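Cellulose 1,4-beta-cellobiosidase (Thermobifida fusca, PDB 4JJJ) probably hydrolyses cellulose to cellobiose through the family 48 glycoside hydrolase domain that this chain represents, one piece of a longer cellulase. Local coordinates at residues 469-474 against 486-491; 362-367 against 438-443. The protein carries 1 engineered substitution. All blocks are in the same frame, centred on the assembly; numbering follows the deposited sequence. Where two conformers were deposited one is given.

Interaction 1 of 2, residues 469-474 against 486-491; sequences LEWSGQ and PNLHVQ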
loop_
_atom_site.group_PDB
_atom_site.type_symbol
_atom_site.label_atom_id
_atom_site.label_comp_id
_atom_site.label_asym_id
_atom_site.label_seq_id
_atom_site.Cartn_x
_atom_site.Cartn_y
_atom_site.Cartn_z
ATOM N N LEU A 469 15.933 0.663 -9.007
ATOM C CA LEU A 469 16.394 -0.613 -9.440
ATOM C C LEU A 469 15.979 -0.826 -10.919
ATOM O O LEU A 469 14.939 -0.340 -11.345
ATOM C CB LEU A 469 15.758 -1.709 -8.628
ATOM C CG LEU A 469 15.989 -1.653 -7.117
ATOM C CD1 LEU A 469 15.315 -2.761 -6.426
ATOM C CD2 LEU A 469 17.467 -1.634 -6.756
ATOM N N GLU A 470 16.824 -1.551 -11.670
ATOM C CA GLU A 470 16.543 -1.955 -13.038
ATOM C C GLU A 470 16.619 -3.477 -13.146
ATOM O O GLU A 470 17.675 -4.098 -12.803
ATOM C CB GLU A 470 17.548 -1.375 -14.030
ATOM C CG GLU A 470 17.207 -1.699 -15.505
ATOM C CD GLU A 470 16.051 -0.956 -16.143
ATOM O OE1 GLU A 470 15.584 0.014 -15.547
ATOM O OE2 GLU A 470 15.602 -1.355 -17.236
ATOM N N TRP A 471 15.509 -4.082 -13.542
ATOM C CA TRP A 471 15.348 -5.521 -13.578
ATOM C C TRP A 471 15.490 -6.019 -15.060
ATOM O O TRP A 471 15.170 -5.324 -16.009
ATOM C CB TRP A 471 13.919 -5.846 -13.152
ATOM C CG TRP A 471 13.698 -5.534 -11.711
ATOM C CD1 TRP A 471 13.202 -4.397 -11.142
ATOM C CD2 TRP A 471 14.135 -6.393 -10.601
ATOM N NE1 TRP A 471 13.295 -4.450 -9.726
ATOM C CE2 TRP A 471 13.841 -5.679 -9.389
ATOM C CE3 TRP A 471 14.681 -7.653 -10.536
ATOM C CZ2 TRP A 471 14.159 -6.187 -8.146
ATOM C CZ3 TRP A 471 14.916 -8.181 -9.292
ATOM C CH2 TRP A 471 14.728 -7.454 -8.146
ATOM N N SER A 472 15.937 -7.250 -15.178
ATOM C CA SER A 472 16.017 -7.894 -16.425
ATOM C C SER A 472 15.847 -9.389 -16.248
ATOM O O SER A 472 16.163 -9.938 -15.216
ATOM C CB SER A 472 17.294 -7.530 -17.173
ATOM O OG SER A 472 18.435 -7.903 -16.452
ATOM N N GLY A 473 15.483 -10.068 -17.345
ATOM C CA GLY A 473 15.351 -11.495 -17.228
ATOM C C GLY A 473 14.124 -12.010 -16.485
ATOM O O GLY A 473 13.113 -11.275 -16.319
ATOM N N GLN A 474 14.142 -13.262 -16.038
ATOM C CA GLN A 474 13.017 -13.832 -15.343
ATOM C C GLN A 474 13.491 -14.947 -14.472
ATOM O O GLN A 474 14.538 -15.619 -14.779
ATOM C CB GLN A 474 11.972 -14.363 -16.321
ATOM C CG GLN A 474 12.452 -15.464 -17.199
ATOM C CD GLN A 474 11.309 -16.066 -18.074
ATOM O OE1 GLN A 474 10.311 -15.409 -18.299
ATOM N NE2 GLN A 474 11.398 -17.340 -18.429
ATOM N N PRO A 486 19.792 -17.841 -12.142
ATOM C CA PRO A 486 20.915 -17.173 -12.800
ATOM C C PRO A 486 20.533 -16.232 -13.951
ATOM O O PRO A 486 21.331 -15.295 -14.211
ATOM C CB PRO A 486 21.696 -18.369 -13.365
ATOM C CG PRO A 486 20.772 -19.444 -13.462
ATOM C CD PRO A 486 19.728 -19.266 -12.405
ATOM N N ASN A 487 19.323 -16.375 -14.489
ATOM C CA ASN A 487 18.864 -15.502 -15.550
ATOM C C ASN A 487 17.843 -14.375 -15.180
ATOM O O ASN A 487 17.145 -13.840 -16.052
ATOM C CB ASN A 487 18.409 -16.295 -16.728
ATOM C CG ASN A 487 19.577 -17.154 -17.295
ATOM O OD1 ASN A 487 20.639 -16.649 -17.599
ATOM N ND2 ASN A 487 19.393 -18.419 -17.345
ATOM N N LEU A 488 17.732 -14.143 -13.879
ATOM C CA LEU A 488 16.978 -13.025 -13.337
ATOM C C LEU A 488 17.927 -12.061 -12.636
ATOM O O LEU A 488 18.735 -12.470 -11.793
ATOM C CB LEU A 488 16.038 -13.572 -12.291
ATOM C CG LEU A 488 15.212 -12.457 -11.573
ATOM C CD1 LEU A 488 14.378 -11.613 -12.502
ATOM C CD2 LEU A 488 14.387 -13.231 -10.515
ATOM N N HIS A 489 17.926 -10.818 -13.095
ATOM C CA HIS A 489 18.906 -9.859 -12.694
ATOM C C HIS A 489 18.365 -8.531 -12.208
ATOM O O HIS A 489 17.389 -8.080 -12.665
ATOM C CB HIS A 489 19.830 -9.492 -13.919
ATOM C CG HIS A 489 20.427 -10.654 -14.582
ATOM N ND1 HIS A 489 21.623 -11.170 -14.163
ATOM C CD2 HIS A 489 20.031 -11.386 -15.643
ATOM C CE1 HIS A 489 21.938 -12.194 -14.928
ATOM N NE2 HIS A 489 21.002 -12.317 -15.864
ATOM N N VAL A 490 19.070 -7.930 -11.271
ATOM C CA VAL A 490 18.783 -6.600 -10.866
ATOM C C VAL A 490 20.112 -5.810 -10.734
ATOM O O VAL A 490 21.155 -6.321 -10.207
ATOM C CB VAL A 490 18.008 -6.586 -9.512
ATOM C CG1 VAL A 490 18.843 -7.113 -8.346
ATOM C CG2 VAL A 490 17.633 -5.175 -9.146
ATOM N N GLN A 491 20.035 -4.518 -11.090
ATOM C CA GLN A 491 21.135 -3.579 -10.854
ATOM C C GLN A 491 20.537 -2.289 -10.208
ATOM O O GLN A 491 19.366 -1.907 -10.490
ATOM C CB GLN A 491 22.013 -3.339 -12.139
ATOM C CG GLN A 491 21.231 -2.739 -13.236
ATOM C CD GLN A 491 22.077 -2.495 -14.483
ATOM O OE1 GLN A 491 23.222 -2.102 -14.388
ATOM N NE2 GLN A 491 21.379 -2.514 -15.602
HETATM O O HOH W 1 19.101 -5.757 -14.591
HETATM O O HOH W 2 16.659 -17.441 -13.907
#
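Val490 lays its CB over one face of the Trp471 indole, 3.6 Å from the centroid of the six-membered ring, a CH-pi contact between side chains that lie side by side. Trp471 CG stands anti to its carbonyl carbon (chi1 -68°), which swings the indole across the neighbouring strand. Leu469 CB meets Val490 CG2 at 4.0 Å, while Glu470, Ser472, His489 and Gln491 occupy the other face, where Ser472 OG approaches His489 CB.

Beneath them runs antiparallel pairing: Ser472 and His489 exchange two backbone bonds, His489 N to Ser472 O being 2.9 Å long, and Glu470 and Gln491 do likewise. Gln474 N reaches Asn487 O at 3.1 Å, less straight (144°), beside Gly473, where any CB would clash with Asn487 O. A water bridges Glu470 O and Ser472 OG.

Farther out, Asn412 O accepts from Trp471 NE1 and helps to set the turn of the indole, and Gln418 of helix 416-432 touches its side chain. A serine at Trp471 would probably leave Val490 without its aromatic cover and Asn412 O without its indole donor. Backbone bonds thus hold a two-stranded hairpin that turns Trp471, Val490 and Leu469 to the protein body and its polar side chains outward.

Interaction 2 of 2, residues 362-367 against 438-443; sequences FLQWLQ and EAILDK. With CA (calcium ion), chain G.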
loop_
_atom_site.group_PDB
_atom_site.type_symbol
_atom_site.label_atom_id
_atom_site.label_comp_id
_atom_site.label_asym_id
_atom_site.label_seq_id
_atom_site.Cartn_x
_atom_site.Cartn_y
_atom_site.Cartn_z
ATOM N N PHE A 362 6.853 -17.860 -2.832
ATOM C CA PHE A 362 6.819 -16.750 -3.804
ATOM C C PHE A 362 8.022 -15.836 -3.709
ATOM O O PHE A 362 8.693 -15.574 -4.690
ATOM C CB PHE A 362 5.544 -15.936 -3.527
ATOM C CG PHE A 362 5.269 -14.773 -4.389
ATOM C CD1 PHE A 362 4.930 -14.903 -5.707
ATOM C CD2 PHE A 362 5.110 -13.502 -3.811
ATOM C CE1 PHE A 362 4.538 -13.814 -6.466
ATOM C CE2 PHE A 362 4.714 -12.430 -4.600
ATOM C CZ PHE A 362 4.424 -12.561 -5.905
ATOM N N LEU A 363 8.393 -15.424 -2.474
ATOM C CA LEU A 363 9.496 -14.572 -2.287
ATOM C C LEU A 363 10.847 -15.208 -2.703
ATOM O O LEU A 363 11.734 -14.608 -3.241
ATOM C CB LEU A 363 9.507 -14.120 -0.848
ATOM C CG LEU A 363 8.391 -13.232 -0.359
ATOM C CD1 LEU A 363 8.561 -12.901 1.118
ATOM C CD2 LEU A 363 8.261 -11.926 -1.199
ATOM N N GLN A 364 10.952 -16.515 -2.449
ATOM C CA GLN A 364 12.153 -17.265 -2.805
ATOM C C GLN A 364 12.221 -17.445 -4.344
ATOM O O GLN A 364 13.315 -17.261 -4.913
ATOM C CB GLN A 364 12.195 -18.600 -2.087
ATOM C CG GLN A 364 13.452 -19.375 -2.319
ATOM C CD GLN A 364 14.764 -18.687 -1.919
ATOM O OE1 GLN A 364 15.287 -18.900 -0.850
ATOM N NE2 GLN A 364 15.303 -17.782 -2.731
ATOM N N TRP A 365 11.098 -17.735 -4.960
ATOM C CA TRP A 365 10.991 -17.869 -6.408
ATOM C C TRP A 365 11.435 -16.579 -7.070
ATOM O O TRP A 365 12.093 -16.589 -8.135
ATOM C CB TRP A 365 9.578 -18.196 -6.792
ATOM C CG TRP A 365 9.287 -18.120 -8.273
ATOM C CD1 TRP A 365 9.855 -18.851 -9.259
ATOM C CD2 TRP A 365 8.339 -17.244 -8.906
ATOM N NE1 TRP A 365 9.344 -18.477 -10.477
ATOM C CE2 TRP A 365 8.368 -17.531 -10.299
ATOM C CE3 TRP A 365 7.442 -16.295 -8.429
ATOM C CZ2 TRP A 365 7.604 -16.847 -11.206
ATOM C CZ3 TRP A 365 6.691 -15.574 -9.357
ATOM C CH2 TRP A 365 6.723 -15.866 -10.709
ATOM N N LEU A 366 11.166 -15.419 -6.431
ATOM C CA LEU A 366 11.482 -14.120 -7.051
ATOM C C LEU A 366 12.896 -13.672 -6.774
ATOM O O LEU A 366 13.275 -12.528 -7.167
ATOM C CB LEU A 366 10.523 -13.036 -6.514
ATOM C CG LEU A 366 9.083 -13.227 -7.014
ATOM C CD1 LEU A 366 8.054 -12.436 -6.228
ATOM C CD2 LEU A 366 8.967 -12.848 -8.479
ATOM N N GLN A 367 13.691 -14.418 -6.007
ATOM C CA GLN A 367 14.987 -13.941 -5.654
ATOM C C GLN A 367 15.993 -14.045 -6.826
ATOM O O GLN A 367 16.320 -15.128 -7.319
ATOM C CB GLN A 367 15.557 -14.648 -4.389
ATOM C CG GLN A 367 16.851 -14.052 -3.911
ATOM C CD GLN A 367 17.139 -14.376 -2.469
ATOM O OE1 GLN A 367 16.998 -15.532 -2.043
ATOM N NE2 GLN A 367 17.475 -13.382 -1.722
ATOM N N GLU A 438 15.549 -17.394 6.607
ATOM C CA GLU A 438 17.014 -17.303 6.725
ATOM C C GLU A 438 17.694 -17.435 5.340
ATOM O O GLU A 438 18.584 -16.625 5.024
ATOM C CB GLU A 438 17.498 -18.428 7.623
ATOM C CG GLU A 438 18.964 -18.362 7.905
ATOM C CD GLU A 438 19.464 -19.478 8.798
ATOM O OE1 GLU A 438 18.822 -20.431 9.055
ATOM O OE2 GLU A 438 20.572 -19.338 9.256
ATOM N N ALA A 439 17.203 -18.364 4.523
ATOM C CA ALA A 439 17.825 -18.545 3.199
ATOM C C ALA A 439 17.659 -17.336 2.349
ATOM O O ALA A 439 18.609 -16.953 1.653
ATOM C CB ALA A 439 17.292 -19.757 2.513
ATOM N N ILE A 440 16.461 -16.729 2.353
ATOM C CA ILE A 440 16.283 -15.468 1.596
ATOM C C ILE A 440 17.217 -14.378 2.095
ATOM O O ILE A 440 17.933 -13.671 1.303
ATOM C CB ILE A 440 14.791 -15.040 1.683
ATOM C CG1 ILE A 440 13.885 -16.021 1.004
ATOM C CG2 ILE A 440 14.633 -13.675 0.995
ATOM C CD1 ILE A 440 12.415 -15.844 1.297
ATOM N N LEU A 441 17.228 -14.170 3.411
ATOM C CA LEU A 441 18.043 -13.147 4.023
ATOM C C LEU A 441 19.541 -13.332 3.789
ATOM O O LEU A 441 20.282 -12.367 3.507
ATOM C CB LEU A 441 17.763 -13.189 5.510
ATOM C CG LEU A 441 16.412 -12.645 5.895
ATOM C CD1 LEU A 441 15.996 -13.131 7.285
ATOM C CD2 LEU A 441 16.438 -11.124 5.901
ATOM N N ASP A 442 20.027 -14.607 3.822
ATOM C CA ASP A 442 21.451 -14.815 3.667
ATOM C C ASP A 442 21.930 -14.377 2.287
ATOM O O ASP A 442 23.132 -14.055 2.167
ATOM C CB ASP A 442 21.774 -16.304 3.940
ATOM C CG ASP A 442 21.793 -16.667 5.448
ATOM O OD1 ASP A 442 21.776 -15.853 6.356
ATOM O OD2 ASP A 442 21.824 -17.924 5.636
ATOM N N LYS A 443 21.074 -14.457 1.272
ATOM C CA LYS A 443 21.434 -13.963 -0.042
ATOM C C LYS A 443 21.109 -12.477 -0.250
ATOM O O LYS A 443 21.833 -11.777 -0.943
ATOM C CB LYS A 443 20.739 -14.847 -1.046
ATOM C CG LYS A 443 21.128 -14.496 -2.475
ATOM C CD LYS A 443 20.657 -15.474 -3.547
ATOM C CE LYS A 443 21.158 -15.074 -4.942
ATOM N NZ LYS A 443 20.837 -16.098 -6.024
HETATM CA CA CA G . 22.529 -18.671 7.629
HETATM O O HOH W 3 18.003 -19.028 -0.806
HETATM O O HOH W 4 21.981 -16.704 8.924
HETATM O O HOH W 5 23.899 -17.886 9.396
HETATM O O HOH W 6 24.085 -20.240 7.675
#
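Gln367 reaches across to residues 438-443 of helix 435-450 and gives its NE2 to Ile440 O, 3.1 Å away. The bond is almost straight (176°) and lies on a lone pair in the carbonyl plane, with the acceptor also close to the amide plane. The side chain leaves with CG anti to the backbone N (chi1 -174°) and runs on extended, which carries the amide over to the partner helix. Gln364 NE2 donates to Gln367 OE1 at 2.9 Å, so both ends of the Gln367 amide are engaged and its rotation is fixed. Gly371 O is a further acceptor for Gln367 NE2. The Gln364 carbonyl oxygen OE1 in turn takes a hydrogen bond from a water that also donates weakly to Ala439 O.

Van der Waals packing flanks this link. The apolar pair is Ile440 CD1 with Leu363 CB, at 4.0 Å; Ile440 CG1 slides past the Gln364 amide, 3.7 Å from OE1. The aliphatic part of Lys443 crosses the Gln367 amide, its CB 3.6 Å from Gln367 NE2, while its NZ travels on to the hydroxyl of Tyr482. Met422 of helix 416-432 touches Ile440.

Metal coordination belongs to the other side of that helix. Glu438 OE2 and Asp442 OD2, one turn apart, bind a calcium ion, the aspartate more closely at 2.2 Å, and three waters add further ligands. Asp442 OD1 accepts from one of these waters and is hydrogen-bonded to Tyr512 OH, which helps to position the carboxylate.

The arrangement is consistent with helix packing in the (alpha/alpha)6 fold of family 48: the C-terminal end of helix 348-365 and the chain just beyond it are fastened to helix 435-450, which also carries a calcium site.

In the fold
Interaction 2 precedes interaction 1 along the chain, and strand 465-473 is the next regular element after helix 435-450. Their centres lie about 15 Å apart, on the same side of the chain's centre. They meet at Leu488, whose CD2 is 3.6 Å from Leu366 O, where the hairpin packs on the chain leaving helix 348-365. Leu488 also shares a backbone hydrogen bond with Ala369, shortly after Gln367, and helix 416-432 touches side chains of both contacts. Interaction 1 is therefore a two-stranded addition resting on the helical framework, whereas interaction 2 joins the end of helix 348-365 and the residues just after it to helix 435-450; together they connect hairpin and helices within one catalytic domain.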